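Local coordinates for protein putative alpha-N-acetylgalactosaminidase (Bacillus halodurans C-125, PDB 3CC1) that probably hydrolyses alpha-glycosidic bonds to release terminal N-acetylgalactosamine from glycans, at residues 41-47 and 329-333. Sequence-based numbering, arbitrary orientation.
Sequences HLKKYGW and LSLLT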
loop_
_atom_site.group_PDB
_atom_site.type_symbol
_atom_site.label_atom_id
_atom_site.label_comp_id
_atom_site.label_asym_id
_atom_site.label_seq_id
_atom_site.Cartn_x
_atom_site.Cartn_y
_atom_site.Cartn_z
ATOM N N HIS A 41 -34.334 27.855 -7.477
ATOM C CA HIS A 41 -33.286 28.226 -6.513
ATOM C C HIS A 41 -31.853 28.100 -7.028
ATOM O O HIS A 41 -30.939 28.697 -6.448
ATOM C CB HIS A 41 -33.375 27.343 -5.250
ATOM C CG HIS A 41 -34.670 27.441 -4.534
ATOM N ND1 HIS A 41 -35.634 26.453 -4.609
ATOM C CD2 HIS A 41 -35.190 28.416 -3.760
ATOM C CE1 HIS A 41 -36.689 26.821 -3.904
ATOM N NE2 HIS A 41 -36.448 28.009 -3.383
ATOM N N LEU A 42 -31.652 27.311 -8.079
ATOM C CA LEU A 42 -30.312 26.859 -8.428
ATOM C C LEU A 42 -29.853 27.225 -9.851
ATOM O O LEU A 42 -28.661 27.353 -10.114
ATOM C CB LEU A 42 -30.222 25.339 -8.215
ATOM C CG LEU A 42 -30.425 24.756 -6.809
ATOM C CD1 LEU A 42 -30.370 23.195 -6.843
ATOM C CD2 LEU A 42 -29.415 25.326 -5.783
ATOM N N LYS A 43 -30.806 27.410 -10.753
ATOM C CA LYS A 43 -30.526 27.578 -12.163
ATOM C C LYS A 43 -29.553 28.754 -12.364
ATOM O O LYS A 43 -28.629 28.713 -13.163
ATOM C CB LYS A 43 -31.847 27.819 -12.931
ATOM C CG LYS A 43 -31.687 28.054 -14.403
ATOM C CD LYS A 43 -33.044 28.023 -15.127
ATOM C CE LYS A 43 -33.942 29.199 -14.728
ATOM N NZ LYS A 43 -35.281 29.111 -15.409
ATOM N N LYS A 44 -29.752 29.790 -11.590
ATOM C CA LYS A 44 -28.984 31.021 -11.793
ATOM C C LYS A 44 -27.499 30.815 -11.422
ATOM O O LYS A 44 -26.643 31.585 -11.814
ATOM C CB LYS A 44 -29.608 32.170 -11.004
ATOM C CG LYS A 44 -29.440 32.091 -9.488
ATOM C CD LYS A 44 -29.843 33.399 -8.776
ATOM C CE LYS A 44 -28.604 34.232 -8.424
ATOM N NZ LYS A 44 -28.858 35.486 -7.628
ATOM N N TYR A 45 -27.200 29.752 -10.701
ATOM C CA TYR A 45 -25.817 29.469 -10.262
ATOM C C TYR A 45 -25.123 28.459 -11.181
ATOM O O TYR A 45 -23.972 28.139 -10.963
ATOM C CB TYR A 45 -25.786 28.926 -8.840
ATOM C CG TYR A 45 -26.231 29.932 -7.846
ATOM C CD1 TYR A 45 -25.366 30.923 -7.411
ATOM C CD2 TYR A 45 -27.518 29.925 -7.369
ATOM C CE1 TYR A 45 -25.775 31.874 -6.525
ATOM C CE2 TYR A 45 -27.934 30.855 -6.488
ATOM C CZ TYR A 45 -27.064 31.833 -6.081
ATOM O OH TYR A 45 -27.511 32.750 -5.188
ATOM N N GLY A 46 -25.844 27.932 -12.163
ATOM C CA GLY A 46 -25.264 27.052 -13.190
ATOM C C GLY A 46 -25.744 25.608 -13.194
ATOM O O GLY A 46 -25.321 24.797 -14.053
ATOM N N TRP A 47 -26.605 25.286 -12.231
ATOM C CA TRP A 47 -27.235 23.967 -12.144
ATOM C C TRP A 47 -28.266 23.828 -13.248
ATOM O O TRP A 47 -29.188 24.628 -13.356
ATOM C CB TRP A 47 -27.925 23.758 -10.780
ATOM C CG TRP A 47 -26.985 23.855 -9.625
ATOM C CD1 TRP A 47 -26.660 24.984 -8.930
ATOM C CD2 TRP A 47 -26.238 22.791 -9.026
ATOM N NE1 TRP A 47 -25.742 24.700 -7.953
ATOM C CE2 TRP A 47 -25.446 23.369 -7.994
ATOM C CE3 TRP A 47 -26.128 21.421 -9.272
ATOM C CZ2 TRP A 47 -24.606 22.621 -7.193
ATOM C CZ3 TRP A 47 -25.260 20.672 -8.481
ATOM C CH2 TRP A 47 -24.516 21.277 -7.450
ATOM N N LEU A 329 -28.643 24.039 0.960
ATOM C CA LEU A 329 -28.821 24.971 -0.139
ATOM C C LEU A 329 -27.603 25.899 -0.247
ATOM O O LEU A 329 -27.167 26.272 -1.350
ATOM C CB LEU A 329 -30.136 25.790 0.039
ATOM C CG LEU A 329 -30.367 26.832 -1.065
ATOM C CD1 LEU A 329 -30.409 26.155 -2.436
ATOM C CD2 LEU A 329 -31.612 27.653 -0.842
ATOM N N SER A 330 -27.040 26.258 0.896
ATOM C CA SER A 330 -25.874 27.161 0.917
ATOM C C SER A 330 -24.642 26.477 0.314
ATOM O O SER A 330 -23.839 27.138 -0.308
ATOM C CB SER A 330 -25.584 27.662 2.338
ATOM O OG SER A 330 -24.899 26.652 3.089
ATOM N N LEU A 331 -24.535 25.137 0.428
ATOM C CA LEU A 331 -23.463 24.400 -0.249
ATOM C C LEU A 331 -23.545 24.469 -1.767
ATOM O O LEU A 331 -22.548 24.208 -2.469
ATOM C CB LEU A 331 -23.474 22.904 0.127
ATOM C CG LEU A 331 -23.161 22.419 1.525
ATOM C CD1 LEU A 331 -23.042 20.864 1.508
ATOM C CD2 LEU A 331 -21.934 22.986 2.103
ATOM N N LEU A 332 -24.736 24.788 -2.278
ATOM C CA LEU A 332 -25.012 24.732 -3.729
ATOM C C LEU A 332 -24.960 26.079 -4.412
ATOM O O LEU A 332 -24.971 26.171 -5.645
ATOM C CB LEU A 332 -26.384 24.106 -3.980
ATOM C CG LEU A 332 -26.618 22.716 -3.338
ATOM C CD1 LEU A 332 -27.989 22.130 -3.765
ATOM C CD2 LEU A 332 -25.480 21.784 -3.658
ATOM N N THR A 333 -24.901 27.133 -3.609
ATOM C CA THR A 333 -25.093 28.499 -4.111
ATOM C C THR A 333 -23.913 29.406 -3.757
ATOM O O THR A 333 -24.028 30.613 -3.757
ATOM C CB THR A 333 -26.401 29.084 -3.552
ATOM O OG1 THR A 333 -26.354 29.043 -2.112
ATOM C CG2 THR A 333 -27.621 28.261 -4.076
HETATM O O HOH W 1 -25.259 32.852 -2.785
#
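Thr333 lies over one face of the Tyr45 ring. Its CB sits offset toward the rim, 3.9 Å from the ring centroid, a CH-pi contact. Its CG2 touches Tyr45 CE2 at 3.6 Å. With OG1 between the backbone N and the carbonyl carbon (chi1 57°), the hydroxyl bonds back to Leu329 O and CG2 is left against the ring. The bond is likely to fix this rotation. Leu329 O also accepts from Leu332 N, on the other face of its carbonyl plane. A water donates to Thr333 O and is 3.3 Å from Tyr45 OH. With an alanine in place of Tyr45, the Thr333 methyl would probably lose its aromatic cover and the water its phenol partner.

The indole edge of Trp47 meets the backbone of Leu332. NE1 donates to Leu332 O at 2.8 Å, nearly in the ring plane and on a carbonyl lone pair, with an N-H...O angle of 158°. Leu332 CD2 comes within 3.7 Å of Trp47 CZ2, the two side chains crossing at about a right angle. Leu42 crosses Leu329 and Leu332 at a slant, its CD2 3.6 Å from Leu329 CD1.

The contact joins the loop between helix 28-41 and strand 49-52 of the TIM-barrel-type domain to helix 326-332. Leu338 of helix 335-343 touches both Tyr45 and Trp47.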